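Local coordinates for SmhB (PDB 6ZZ5), which is the B component of a tripartite alpha-pore-forming toxin, captured in its soluble form, and probably helps build the pore in target membranes, at residues Thr77-Tyr82 with Asp326-Ile331; Asp132-Asp137 with Thr269-Ala274; Gly157-Leu162 with Ser252-Ala257; Gly215-Thr220 with Ile231-Ser236; Glu293-Asn298 with Ser307-Leu312. All coordinates share one frame; numbering follows the deposited sequence. Where two conformers were deposited one is given.

Interaction 1: residues Thr77-Tyr82 with Asp326-Ile331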
# COMPACT_ATOMS: atom_id res chain seq x y z
N THR A 77 -0.68 11.00 -11.88
CA THR A 77 -1.15 12.01 -12.87
C THR A 77 -0.11 13.15 -12.99
O THR A 77 0.16 13.66 -14.09
CB THR A 77 -2.52 12.59 -12.48
OG1 THR A 77 -3.37 11.45 -12.38
CG2 THR A 77 -3.04 13.60 -13.49
N ASN A 78 0.45 13.57 -11.87
CA ASN A 78 1.45 14.68 -11.84
C ASN A 78 2.71 14.24 -12.57
O ASN A 78 3.27 15.05 -13.28
CB ASN A 78 1.79 15.11 -10.41
CG ASN A 78 0.63 15.76 -9.71
OD1 ASN A 78 -0.32 16.17 -10.37
ND2 ASN A 78 0.71 15.91 -8.40
N ILE A 79 3.17 13.00 -12.37
CA ILE A 79 4.33 12.47 -13.09
C ILE A 79 3.99 12.53 -14.58
O ILE A 79 4.82 12.95 -15.37
CB ILE A 79 4.67 11.04 -12.62
CG1 ILE A 79 5.10 11.09 -11.14
CG2 ILE A 79 5.73 10.44 -13.52
CD1 ILE A 79 5.45 9.76 -10.56
N GLN A 80 2.82 12.04 -14.97
CA GLN A 80 2.43 12.02 -16.39
C GLN A 80 2.52 13.46 -16.91
O GLN A 80 3.11 13.65 -18.00
CB GLN A 80 1.03 11.46 -16.56
CG GLN A 80 0.63 11.27 -18.01
CD GLN A 80 -0.69 10.56 -18.11
OE1 GLN A 80 -1.66 11.22 -18.31
NE2 GLN A 80 -0.73 9.25 -17.91
N ASP A 81 1.93 14.41 -16.20
CA ASP A 81 1.82 15.80 -16.72
C ASP A 81 3.23 16.40 -16.75
O ASP A 81 3.52 17.13 -17.73
CB ASP A 81 0.87 16.68 -15.94
CG ASP A 81 0.91 18.12 -16.47
OD1 ASP A 81 0.82 18.34 -17.73
OD2 ASP A 81 1.19 18.96 -15.64
N TYR A 82 4.07 16.10 -15.78
CA TYR A 82 5.48 16.59 -15.77
C TYR A 82 6.20 16.12 -17.04
O TYR A 82 6.76 16.92 -17.76
CB TYR A 82 6.29 16.23 -14.51
CG TYR A 82 7.71 16.64 -14.80
CD1 TYR A 82 8.10 17.96 -14.70
CD2 TYR A 82 8.58 15.75 -15.40
CE1 TYR A 82 9.36 18.38 -15.10
CE2 TYR A 82 9.83 16.15 -15.84
CZ TYR A 82 10.21 17.48 -15.72
OH TYR A 82 11.43 17.89 -16.19
N ASP A 326 4.32 5.44 -20.39
CA ASP A 326 3.61 4.13 -20.49
C ASP A 326 3.20 3.67 -19.07
O ASP A 326 2.05 3.23 -18.90
CB ASP A 326 4.50 3.08 -21.15
CG ASP A 326 4.71 3.26 -22.64
OD1 ASP A 326 4.05 4.13 -23.23
OD2 ASP A 326 5.47 2.46 -23.22
N GLY A 327 4.12 3.73 -18.12
CA GLY A 327 3.88 3.33 -16.72
C GLY A 327 2.74 4.11 -16.12
O GLY A 327 1.86 3.52 -15.49
N THR A 328 2.75 5.45 -16.27
CA THR A 328 1.67 6.28 -15.68
C THR A 328 0.32 5.79 -16.21
O THR A 328 -0.64 5.79 -15.43
CB THR A 328 1.82 7.79 -15.96
OG1 THR A 328 1.75 8.06 -17.37
CG2 THR A 328 3.13 8.31 -15.36
N LYS A 329 0.23 5.46 -17.49
CA LYS A 329 -1.06 5.09 -18.14
C LYS A 329 -1.50 3.71 -17.61
O LYS A 329 -2.70 3.53 -17.26
CB LYS A 329 -0.93 5.02 -19.67
CG LYS A 329 -0.65 6.36 -20.38
CD LYS A 329 -0.43 6.20 -21.90
CE LYS A 329 0.40 7.29 -22.56
NZ LYS A 329 -0.29 8.59 -22.41
N ILE A 330 -0.57 2.78 -17.53
CA ILE A 330 -0.87 1.38 -17.08
C ILE A 330 -1.24 1.44 -15.60
O ILE A 330 -2.26 0.84 -15.23
CB ILE A 330 0.29 0.43 -17.36
CG1 ILE A 330 0.65 0.41 -18.85
CG2 ILE A 330 -0.06 -0.98 -16.86
CD1 ILE A 330 2.01 -0.21 -19.13
N ILE A 331 -0.50 2.19 -14.83
CA ILE A 331 -0.74 2.29 -13.37
C ILE A 331 -2.11 2.89 -13.14
O ILE A 331 -2.90 2.30 -12.34
CB ILE A 331 0.39 3.04 -12.65
CG1 ILE A 331 1.64 2.17 -12.67
CG2 ILE A 331 0.00 3.40 -11.24
CD1 ILE A 331 2.85 2.88 -12.22
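Gln80 of helix 44-92 meets Thr328 of helix 321-336 in an antiparallel helix pair on the flank of the elongated bundle, the short axes passing 9.2 Å apart at 150°. Gln80 has CG anti to its backbone N (chi1 -174°), and its extended chain passes slantwise over Thr328, which carries the amide past Thr328 CB. There Gln80 NE2 donates a nearly straight hydrogen bond to Thr328 OG1, 2.8 Å long with an N-H...O angle of 172°, and the hydroxyl oxygen lies almost exactly in the plane of the amide. OG1 is held twice, because it is also hydrogen-bonded to the backbone oxygen of Leu325 in the preceding helical turn. Lys329 flanks the amide, its CG 3.8 Å from Gln80 NE2. On the inner side the same threonine turns its methyl to the core: Thr328 CG2 touches Ile79 CG2 at 3.8 Å, and Met12 of helix 4-30 packs on both residues. One short side chain thus serves a polar rim and an apolar interior. Such a split interface is typical of amphipathic helices packed side by side in an alpha-helical bundle.

Interaction 2: residues Asp132-Asp137 with Thr269-Ala274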
# COMPACT_ATOMS: atom_id res chain seq x y z
N ASP A 132 1.75 7.44 12.67
CA ASP A 132 2.00 7.79 14.09
C ASP A 132 0.76 7.43 14.92
O ASP A 132 0.91 6.76 15.97
CB ASP A 132 2.39 9.26 14.27
CG ASP A 132 3.75 9.56 13.65
OD1 ASP A 132 4.48 8.60 13.42
OD2 ASP A 132 4.04 10.77 13.38
N LYS A 133 -0.44 7.80 14.47
CA LYS A 133 -1.67 7.51 15.24
C LYS A 133 -1.86 5.98 15.33
O LYS A 133 -2.26 5.50 16.40
CB LYS A 133 -2.89 8.11 14.56
CG LYS A 133 -2.89 9.62 14.55
CD LYS A 133 -4.10 10.18 13.82
CE LYS A 133 -3.94 11.64 13.47
NZ LYS A 133 -5.22 12.36 13.66
N LEU A 134 -1.53 5.25 14.26
CA LEU A 134 -1.68 3.78 14.18
C LEU A 134 -0.67 3.14 15.15
O LEU A 134 -1.01 2.11 15.78
CB LEU A 134 -1.52 3.28 12.75
CG LEU A 134 -2.75 3.43 11.85
CD1 LEU A 134 -2.36 3.20 10.39
CD2 LEU A 134 -3.87 2.47 12.29
N ILE A 135 0.52 3.71 15.29
CA ILE A 135 1.56 3.19 16.24
C ILE A 135 0.95 3.29 17.65
O ILE A 135 0.89 2.26 18.37
CB ILE A 135 2.90 3.92 16.11
CG1 ILE A 135 3.56 3.57 14.78
CG2 ILE A 135 3.82 3.58 17.29
CD1 ILE A 135 4.69 4.46 14.39
N ILE A 136 0.39 4.45 17.98
CA ILE A 136 -0.12 4.70 19.35
C ILE A 136 -1.30 3.75 19.54
O ILE A 136 -1.34 2.99 20.58
CB ILE A 136 -0.47 6.19 19.51
CG1 ILE A 136 0.77 7.09 19.46
CG2 ILE A 136 -1.24 6.46 20.80
CD1 ILE A 136 0.48 8.48 18.89
N ASP A 137 -2.25 3.81 18.63
CA ASP A 137 -3.55 3.12 18.84
C ASP A 137 -3.31 1.61 18.84
O ASP A 137 -3.87 0.94 19.71
CB ASP A 137 -4.67 3.57 17.87
CG ASP A 137 -5.21 4.97 18.12
OD1 ASP A 137 -4.95 5.55 19.19
OD2 ASP A 137 -5.79 5.51 17.19
N THR A 269 1.75 -1.65 10.14
CA THR A 269 2.86 -2.17 9.29
C THR A 269 2.67 -1.66 7.85
O THR A 269 3.64 -1.13 7.25
CB THR A 269 3.00 -3.69 9.33
OG1 THR A 269 3.28 -3.96 10.71
CG2 THR A 269 4.12 -4.20 8.46
N GLN A 270 1.45 -1.77 7.33
CA GLN A 270 1.14 -1.29 5.97
C GLN A 270 1.37 0.22 5.90
O GLN A 270 1.91 0.72 4.88
CB GLN A 270 -0.28 -1.66 5.61
CG GLN A 270 -0.53 -3.15 5.60
CD GLN A 270 0.23 -3.71 4.43
OE1 GLN A 270 0.11 -3.23 3.31
NE2 GLN A 270 1.15 -4.57 4.72
N ALA A 271 0.97 0.96 6.92
CA ALA A 271 1.11 2.44 6.92
C ALA A 271 2.59 2.81 6.92
O ALA A 271 2.94 3.77 6.23
CB ALA A 271 0.37 3.08 8.09
N GLN A 272 3.42 2.06 7.64
CA GLN A 272 4.88 2.30 7.69
C GLN A 272 5.45 2.14 6.26
O GLN A 272 6.24 2.98 5.83
CB GLN A 272 5.55 1.43 8.73
CG GLN A 272 7.05 1.74 8.92
CD GLN A 272 7.25 3.02 9.70
OE1 GLN A 272 6.85 3.11 10.86
NE2 GLN A 272 7.77 4.04 9.06
N SER A 273 5.06 1.09 5.57
CA SER A 273 5.50 0.82 4.18
C SER A 273 5.02 1.93 3.26
O SER A 273 5.79 2.34 2.35
CB SER A 273 5.07 -0.54 3.66
OG SER A 273 5.57 -1.54 4.56
N ALA A 274 3.83 2.46 3.51
CA ALA A 274 3.33 3.61 2.73
C ALA A 274 4.17 4.87 3.01
O ALA A 274 4.45 5.63 2.06
CB ALA A 274 1.85 3.83 2.96
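Leu134 and Ala271 point at each other across the gap between helix 99-151 and helix 252-300, which run in roughly opposite senses here. The CB of each residue is directed at the other helix, and the contact is made methyl to methyl: Leu134 CD1 stands 3.6 Å from Ala271 CB. The bond from Leu134 CG to CD1 and the bond from Ala271 CA to CB run in nearly opposite directions but are offset, so the two methyls meet obliquely. The other branch diverges, with Leu134 CD2 about 6.0 Å from Ala271 CB. Leu134 CG sits beside the backbone N (chi1 -81°), and the long reach of CD1 bridges backbones whose CA atoms in Leu134 and Ala271 are 7.9 Å apart. His60 of helix 44-92 and Leu267 pack on the same leucine.

Nearer the surface a second, looser pair runs alongside. Ile135 and Gln272 start out tangential to the gap, and only their ends lean inward, bringing Ile135 CD1 to 4.4 Å from Gln272 OE1. The glutamine chain bends at chi2 (75°), which turns its amide back over the groove; there OE1 takes a hydrogen bond from Asn131 ND2 in helix 99-151, one turn before Ile135. The amide is thereby tied to the facing helix, while Ile135 CD1 only lies near it, with no bond between them. The contact joins two long helices of an elongated helical bundle, as in the HBL family of enterotoxins, related to ClyA.

Interaction 3: residues Gly157-Leu162 with Ser252-Ala257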
# COMPACT_ATOMS: atom_id res chain seq x y z
N GLY A 157 2.12 -16.69 28.53
CA GLY A 157 3.20 -17.31 27.73
C GLY A 157 2.66 -17.93 26.43
O GLY A 157 3.27 -17.80 25.38
N VAL A 158 1.52 -18.60 26.49
CA VAL A 158 0.91 -19.17 25.26
C VAL A 158 0.45 -18.02 24.36
O VAL A 158 0.64 -18.06 23.16
CB VAL A 158 -0.25 -20.13 25.57
CG1 VAL A 158 -0.94 -20.55 24.30
CG2 VAL A 158 0.23 -21.34 26.36
N LEU A 159 -0.20 -17.02 24.93
CA LEU A 159 -0.69 -15.86 24.13
C LEU A 159 0.49 -15.14 23.48
O LEU A 159 0.41 -14.80 22.29
CB LEU A 159 -1.45 -14.94 25.07
CG LEU A 159 -1.98 -13.66 24.45
CD1 LEU A 159 -2.87 -13.95 23.24
CD2 LEU A 159 -2.74 -12.88 25.50
N GLU A 160 1.56 -14.92 24.22
CA GLU A 160 2.77 -14.24 23.69
C GLU A 160 3.41 -15.07 22.59
O GLU A 160 3.80 -14.46 21.59
CB GLU A 160 3.81 -13.95 24.79
CG GLU A 160 3.72 -12.52 25.25
CD GLU A 160 3.35 -11.58 24.10
OE1 GLU A 160 2.31 -10.86 24.22
OE2 GLU A 160 4.09 -11.58 23.06
N GLN A 161 3.49 -16.41 22.75
CA GLN A 161 4.06 -17.28 21.69
C GLN A 161 3.17 -17.16 20.43
O GLN A 161 3.70 -17.08 19.32
CB GLN A 161 4.24 -18.73 22.12
CG GLN A 161 5.02 -19.51 21.06
CD GLN A 161 6.42 -18.97 20.84
OE1 GLN A 161 7.13 -18.69 21.81
NE2 GLN A 161 6.83 -18.74 19.60
N LEU A 162 1.86 -17.11 20.58
CA LEU A 162 0.96 -16.97 19.40
C LEU A 162 1.22 -15.64 18.71
O LEU A 162 1.34 -15.59 17.46
CB LEU A 162 -0.49 -17.07 19.83
CG LEU A 162 -1.51 -16.85 18.71
CD1 LEU A 162 -1.34 -17.86 17.57
CD2 LEU A 162 -2.92 -16.91 19.28
N SER A 252 -11.31 -18.80 23.55
CA SER A 252 -11.87 -18.40 22.25
C SER A 252 -11.95 -16.87 22.11
O SER A 252 -11.71 -16.35 21.00
CB SER A 252 -13.21 -19.03 22.10
OG SER A 252 -13.04 -20.34 21.61
N GLU A 253 -12.34 -16.17 23.17
CA GLU A 253 -12.56 -14.70 23.11
C GLU A 253 -11.18 -14.03 23.06
O GLU A 253 -11.02 -13.02 22.39
CB GLU A 253 -13.42 -14.26 24.30
CG GLU A 253 -14.86 -14.68 24.18
CD GLU A 253 -15.13 -16.17 24.27
OE1 GLU A 253 -14.71 -16.77 25.31
OE2 GLU A 253 -15.73 -16.72 23.30
N VAL A 254 -10.20 -14.59 23.77
CA VAL A 254 -8.82 -14.09 23.72
C VAL A 254 -8.33 -14.22 22.28
O VAL A 254 -7.64 -13.32 21.85
CB VAL A 254 -7.91 -14.83 24.70
CG1 VAL A 254 -6.45 -14.48 24.43
CG2 VAL A 254 -8.30 -14.52 26.13
N LEU A 255 -8.54 -15.37 21.65
CA LEU A 255 -8.07 -15.64 20.26
C LEU A 255 -8.61 -14.53 19.35
O LEU A 255 -7.86 -14.01 18.54
CB LEU A 255 -8.60 -17.00 19.80
CG LEU A 255 -7.64 -18.01 19.16
CD1 LEU A 255 -6.23 -17.89 19.72
CD2 LEU A 255 -8.14 -19.45 19.40
N VAL A 256 -9.91 -14.28 19.40
CA VAL A 256 -10.55 -13.21 18.61
C VAL A 256 -9.86 -11.87 18.94
O VAL A 256 -9.49 -11.15 17.99
CB VAL A 256 -12.06 -13.19 18.86
CG1 VAL A 256 -12.71 -11.97 18.27
CG2 VAL A 256 -12.70 -14.48 18.34
N ALA A 257 -9.68 -11.53 20.21
CA ALA A 257 -9.07 -10.24 20.60
C ALA A 257 -7.66 -10.16 20.01
O ALA A 257 -7.27 -9.06 19.51
CB ALA A 257 -9.03 -10.10 22.09
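Leu159 and Leu162, one helical turn apart on helix 156-184, hold practically the same conformation and divide two partners on the first turn of helix 252-300 between them. In both leucines CG is anti to the backbone N (chi1 177° for Leu159), and the chain then turns at chi2. Leu159 brings both methyls to the opposing helix, whereas Leu162 sends CD2 alone across. The two methyls of Leu159 meet one branch of Val254: its CD1 lies 3.8 Å and its CD2 4.2 Å from Val254 CG1. The valine presents that methyl because its CG1 is likewise anti to the backbone N, extending from a CB already directed at helix 156-184, while CG2 is turned back beside the nitrogen.

The contact closes one end of the elongated helical bundle, the long helical body expected of an HBL-type alpha-pore-forming toxin, where helix 156-184 begins and helix 252-300 starts; Val145 and Asn149 of helix 99-151 make up a third wall around Leu159. Both helix starts have similar anchoring, the backbone N of Val158 bonding to OD1 of Asn155 and that of Val254 to OD1 of Asn251.

Leu255 behaves differently. Its torsions (chi1 -131°, chi2 32°) lie away from the staggered positions, and its CD1 is pressed to 3.5 Å from Leu162 CD2, tighter than ordinary methyl packing. The two leucines cross at about a right angle, so a single methyl of each makes the contact. The unusual torsions may reflect this tight approach; Leu255 also packs against Leu250 in the loop before the helix.

Interaction 4: residues Gly215-Thr220 with Ile231-Ser236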
# COMPACT_ATOMS: atom_id res chain seq x y z
N GLY A 215 -7.01 -10.24 6.73
CA GLY A 215 -7.25 -11.50 5.99
C GLY A 215 -7.46 -11.21 4.54
O GLY A 215 -8.62 -11.10 4.13
N ILE A 216 -6.37 -10.99 3.81
CA ILE A 216 -6.40 -10.51 2.41
C ILE A 216 -5.65 -11.46 1.49
O ILE A 216 -4.61 -12.03 1.88
CB ILE A 216 -5.87 -9.07 2.26
CG1 ILE A 216 -4.41 -8.92 2.67
CG2 ILE A 216 -6.77 -8.14 3.04
CD1 ILE A 216 -3.80 -7.63 2.24
N ALA A 217 -6.16 -11.54 0.28
CA ALA A 217 -5.47 -12.16 -0.86
C ALA A 217 -5.42 -11.13 -1.99
O ALA A 217 -6.44 -10.40 -2.24
CB ALA A 217 -6.16 -13.41 -1.29
N MET A 218 -4.26 -11.04 -2.60
CA MET A 218 -4.09 -10.29 -3.85
C MET A 218 -3.41 -11.22 -4.86
O MET A 218 -2.37 -11.87 -4.57
CB MET A 218 -3.30 -9.01 -3.60
CG MET A 218 -3.84 -8.16 -2.43
SD MET A 218 -3.07 -6.55 -2.30
CE MET A 218 -3.68 -5.69 -3.74
N MET A 219 -3.98 -11.23 -6.04
CA MET A 219 -3.53 -12.09 -7.13
C MET A 219 -3.56 -11.25 -8.39
O MET A 219 -4.02 -10.13 -8.33
CB MET A 219 -4.47 -13.30 -7.20
CG MET A 219 -4.25 -14.20 -6.01
SD MET A 219 -5.68 -15.16 -5.65
CE MET A 219 -6.81 -13.86 -5.11
N THR A 220 -3.04 -11.79 -9.48
CA THR A 220 -3.02 -11.13 -10.81
C THR A 220 -3.98 -11.87 -11.75
O THR A 220 -4.26 -13.07 -11.56
CB THR A 220 -1.59 -11.11 -11.39
OG1 THR A 220 -1.12 -12.45 -11.43
CG2 THR A 220 -0.68 -10.23 -10.57
N ILE A 231 -1.19 -20.00 -6.09
CA ILE A 231 -0.33 -21.12 -5.64
C ILE A 231 0.75 -20.51 -4.74
O ILE A 231 0.99 -21.05 -3.64
CB ILE A 231 0.27 -21.91 -6.81
CG1 ILE A 231 -0.86 -22.48 -7.70
CG2 ILE A 231 1.15 -23.02 -6.22
CD1 ILE A 231 -0.43 -23.30 -8.87
N VAL A 232 1.37 -19.42 -5.19
CA VAL A 232 2.44 -18.72 -4.41
C VAL A 232 1.84 -18.34 -3.05
O VAL A 232 2.40 -18.66 -1.99
CB VAL A 232 2.93 -17.48 -5.17
CG1 VAL A 232 3.89 -16.67 -4.30
CG2 VAL A 232 3.59 -17.84 -6.50
N LEU A 233 0.69 -17.69 -3.07
CA LEU A 233 0.16 -16.99 -1.89
C LEU A 233 -0.39 -18.00 -0.90
O LEU A 233 -0.32 -17.75 0.37
CB LEU A 233 -0.89 -15.98 -2.36
CG LEU A 233 -1.45 -15.09 -1.25
CD1 LEU A 233 -0.37 -14.39 -0.46
CD2 LEU A 233 -2.41 -14.07 -1.83
N ASP A 234 -0.89 -19.12 -1.42
CA ASP A 234 -1.51 -20.21 -0.62
C ASP A 234 -0.54 -20.70 0.47
O ASP A 234 -1.02 -21.01 1.59
CB ASP A 234 -1.98 -21.31 -1.55
CG ASP A 234 -2.30 -22.65 -0.91
OD1 ASP A 234 -3.23 -22.71 -0.08
OD2 ASP A 234 -1.67 -23.63 -1.28
N LYS A 235 0.76 -20.75 0.25
CA LYS A 235 1.69 -21.33 1.28
C LYS A 235 1.64 -20.52 2.58
O LYS A 235 1.40 -21.09 3.63
CB LYS A 235 3.14 -21.30 0.76
CG LYS A 235 3.40 -22.32 -0.33
CD LYS A 235 3.18 -23.73 0.17
CE LYS A 235 3.55 -24.82 -0.81
NZ LYS A 235 2.95 -24.57 -2.14
N SER A 236 1.78 -19.20 2.49
CA SER A 236 1.80 -18.32 3.68
C SER A 236 0.41 -18.20 4.29
O SER A 236 0.32 -18.21 5.50
CB SER A 236 2.46 -16.99 3.37
OG SER A 236 1.81 -16.19 2.39
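Ala217 and Met218 of strand 216-221 receive the side chain of Leu233 from helix 230-245. Gly215 leads in from a loop, its backbone bonded to Gly197. Ile216 then turns its side chain to helix 4-30, against His21 and Thr24. At Ala217 the contact begins: Leu233 CD2 rests 3.7 Å from Ala217 CA and 3.8 Å from Ala217 CB, and the small side chain lets the leucine settle right against the main chain. The methyl of Ala217 also faces Ile349 and Val353 of helix 349-359.

Met218 continues the contact with its backbone. Leu233 CD2 lies 3.6 Å from Met218 N and 3.5 Å from Met218 O, a methyl laid against the polar edge of the strand. This edge is opposite the one through which Ala217 and Met219 bond to strand 191-196, and both Met218 N and Met218 O are buried with no partner in the model. The Met218 side chain itself leads away, to Ile177 and Val181 of helix 156-184. Met219 turns to Leu356 of helix 349-359, and at Thr220 the edge is taken up by backbone bonding to Gly228.

Leu233 reaches this place because its CB is directed at the strand and its CG is anti to the backbone N (chi1 -176°); Leu233 also touches Ile177 of helix 156-184. A helix set beside the edge of a short hairpin-containing sheet is consistent with, and probably corresponds to, the beta-tongue region of related ClyA-type pore-forming toxins, where such hydrophobic parts are packed away in the soluble form.

Interaction 5: residues Glu293-Asn298 with Ser307-Leu312. With SO4 (sulfate ion), chain D.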
# COMPACT_ATOMS: atom_id res chain seq x y z
N GLU A 293 16.49 23.22 -11.44
CA GLU A 293 16.98 24.49 -10.85
C GLU A 293 18.46 24.68 -11.20
O GLU A 293 18.82 25.80 -11.54
CB GLU A 293 16.78 24.53 -9.33
CG GLU A 293 15.32 24.75 -8.96
CD GLU A 293 14.90 24.46 -7.53
OE1 GLU A 293 15.78 24.18 -6.72
OE2 GLU A 293 13.66 24.49 -7.24
N THR A 294 19.26 23.62 -11.14
CA THR A 294 20.70 23.70 -11.50
C THR A 294 20.87 24.09 -12.98
O THR A 294 21.75 24.96 -13.27
CB THR A 294 21.44 22.42 -11.11
OG1 THR A 294 21.16 22.27 -9.72
CG2 THR A 294 22.94 22.55 -11.26
N LEU A 295 20.11 23.49 -13.87
CA LEU A 295 20.16 23.84 -15.31
C LEU A 295 19.87 25.33 -15.47
O LEU A 295 20.60 26.02 -16.24
CB LEU A 295 19.17 22.98 -16.09
CG LEU A 295 19.50 21.48 -16.14
CD1 LEU A 295 18.34 20.71 -16.71
CD2 LEU A 295 20.76 21.17 -16.94
N ASN A 296 18.82 25.82 -14.82
CA ASN A 296 18.34 27.23 -14.91
C ASN A 296 19.46 28.18 -14.46
O ASN A 296 19.80 29.08 -15.19
CB ASN A 296 17.06 27.42 -14.08
CG ASN A 296 16.38 28.73 -14.43
OD1 ASN A 296 16.84 29.45 -15.31
ND2 ASN A 296 15.23 28.98 -13.87
N ALA A 297 20.05 27.94 -13.28
CA ALA A 297 21.17 28.73 -12.73
C ALA A 297 22.39 28.65 -13.66
O ALA A 297 23.00 29.71 -13.97
CB ALA A 297 21.50 28.26 -11.29
N ASN A 298 22.67 27.47 -14.19
CA ASN A 298 23.89 27.23 -15.01
C ASN A 298 23.76 27.93 -16.37
O ASN A 298 24.74 28.49 -16.90
CB ASN A 298 24.19 25.73 -15.10
CG ASN A 298 24.94 25.24 -13.87
OD1 ASN A 298 25.43 26.04 -13.11
ND2 ASN A 298 24.96 23.94 -13.64
N SER A 307 23.04 24.81 -26.65
CA SER A 307 23.45 23.55 -27.30
C SER A 307 23.42 22.39 -26.28
O SER A 307 22.93 21.30 -26.61
CB SER A 307 24.79 23.71 -27.95
OG SER A 307 25.08 22.53 -28.64
N PHE A 308 23.84 22.65 -25.05
CA PHE A 308 23.85 21.65 -23.97
C PHE A 308 22.41 21.21 -23.72
O PHE A 308 22.10 20.03 -23.59
CB PHE A 308 24.47 22.25 -22.72
CG PHE A 308 24.52 21.29 -21.58
CD1 PHE A 308 25.63 20.46 -21.42
CD2 PHE A 308 23.51 21.25 -20.63
CE1 PHE A 308 25.72 19.59 -20.35
CE2 PHE A 308 23.60 20.37 -19.56
CZ PHE A 308 24.70 19.53 -19.42
N LEU A 309 21.51 22.18 -23.64
CA LEU A 309 20.08 21.91 -23.33
C LEU A 309 19.39 21.20 -24.50
O LEU A 309 18.59 20.29 -24.24
CB LEU A 309 19.40 23.23 -22.98
CG LEU A 309 19.83 23.81 -21.64
CD1 LEU A 309 19.40 25.25 -21.55
CD2 LEU A 309 19.26 22.98 -20.49
N ARG A 310 19.70 21.58 -25.73
CA ARG A 310 19.20 20.81 -26.89
C ARG A 310 19.61 19.33 -26.74
O ARG A 310 18.70 18.48 -26.84
CB ARG A 310 19.67 21.45 -28.19
CG ARG A 310 19.09 22.83 -28.38
CD ARG A 310 19.20 23.33 -29.82
NE ARG A 310 20.50 23.91 -29.95
CZ ARG A 310 20.81 25.21 -29.90
NH1 ARG A 310 19.90 26.17 -29.79
NH2 ARG A 310 22.07 25.55 -29.98
N GLN A 311 20.89 19.05 -26.49
CA GLN A 311 21.42 17.67 -26.34
C GLN A 311 20.64 16.98 -25.22
O GLN A 311 20.16 15.83 -25.41
CB GLN A 311 22.94 17.66 -26.04
CG GLN A 311 23.63 16.29 -26.05
CD GLN A 311 23.37 15.32 -24.90
OE1 GLN A 311 23.21 15.72 -23.72
NE2 GLN A 311 23.30 14.02 -25.22
N LEU A 312 20.51 17.64 -24.07
CA LEU A 312 19.97 16.99 -22.86
C LEU A 312 18.49 16.66 -23.07
O LEU A 312 18.08 15.52 -22.76
CB LEU A 312 20.15 17.94 -21.69
CG LEU A 312 19.61 17.38 -20.37
CD1 LEU A 312 20.44 16.20 -19.93
CD2 LEU A 312 19.64 18.46 -19.32
S SO4 D . 22.22 29.39 -29.62
O1 SO4 D . 20.87 29.15 -29.16
O2 SO4 D . 22.19 30.13 -30.85
O3 SO4 D . 22.88 28.14 -29.83
O4 SO4 D . 22.95 30.13 -28.62
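Phe308 offers the edge of its ring to Leu295: Leu295 CD2 lies in the ring plane, 3.9 Å from Phe308 CE2, so across this contact the aromatic group works by its rim and not its faces. The two side chains cross at about a right angle. The second flat group, the guanidinium of Arg310, faces another way and also works by its edge, meeting a sulfate ion that lies in its plane. Arg310 NH2 donates to sulfate O3 at 2.7 Å with a nearly straight N-H...O angle of 176°, and Arg310 NH1 donates to sulfate O1 at 3.2 Å, making a two-pronged grip. The arginine chain bends at chi3 to bring the group there.

Between the helices, Leu295 is the central side chain. Its two methyls spread over three residues of helix 306-319: Leu295 CD1 meets Leu312 CD2 tip to tip at 3.7 Å, and Leu295 CD2 comes 4.3 Å from Leu309 CD2. Leu312 reaches across because its CG is anti to the backbone N. Leu309 also packs on Trp102 and Leu106 of helix 99-151, and Ile304 of the connecting loop packs on Leu295.

The short axes run antiparallel at 156°, with 11.9 Å between them, forming a helical hairpin at one end of the molecule. Contact between the two helical segments here is purely apolar, so it imposes little directional restraint, whereas the charged arginine on the other side of helix 306-319 binds an anion that was probably supplied by the crystallisation liquor.

In the fold
Interactions 2, 3 and 5 share helix 252-300, interactions 3 and 5 lying toward opposite ends of the bundle with centres about 62 Å apart and interaction 2 between them along that helix. Interaction 4 is buried and interaction 3 largely so; the other three combine buried and more open residues. Polar bonding between the paired segments appears in interaction 1 alone, on the bundle flank, whereas interactions 2, 3 and 5 join helices mainly through leucine, valine, alanine or phenylalanine carbons. Interaction 4 differs in setting a helix against a strand, where a methyl meets backbone atoms. Along the chain, 77-82 with 326-331 encloses all the others, and interaction 4 is nested within both interaction 2 and interaction 3.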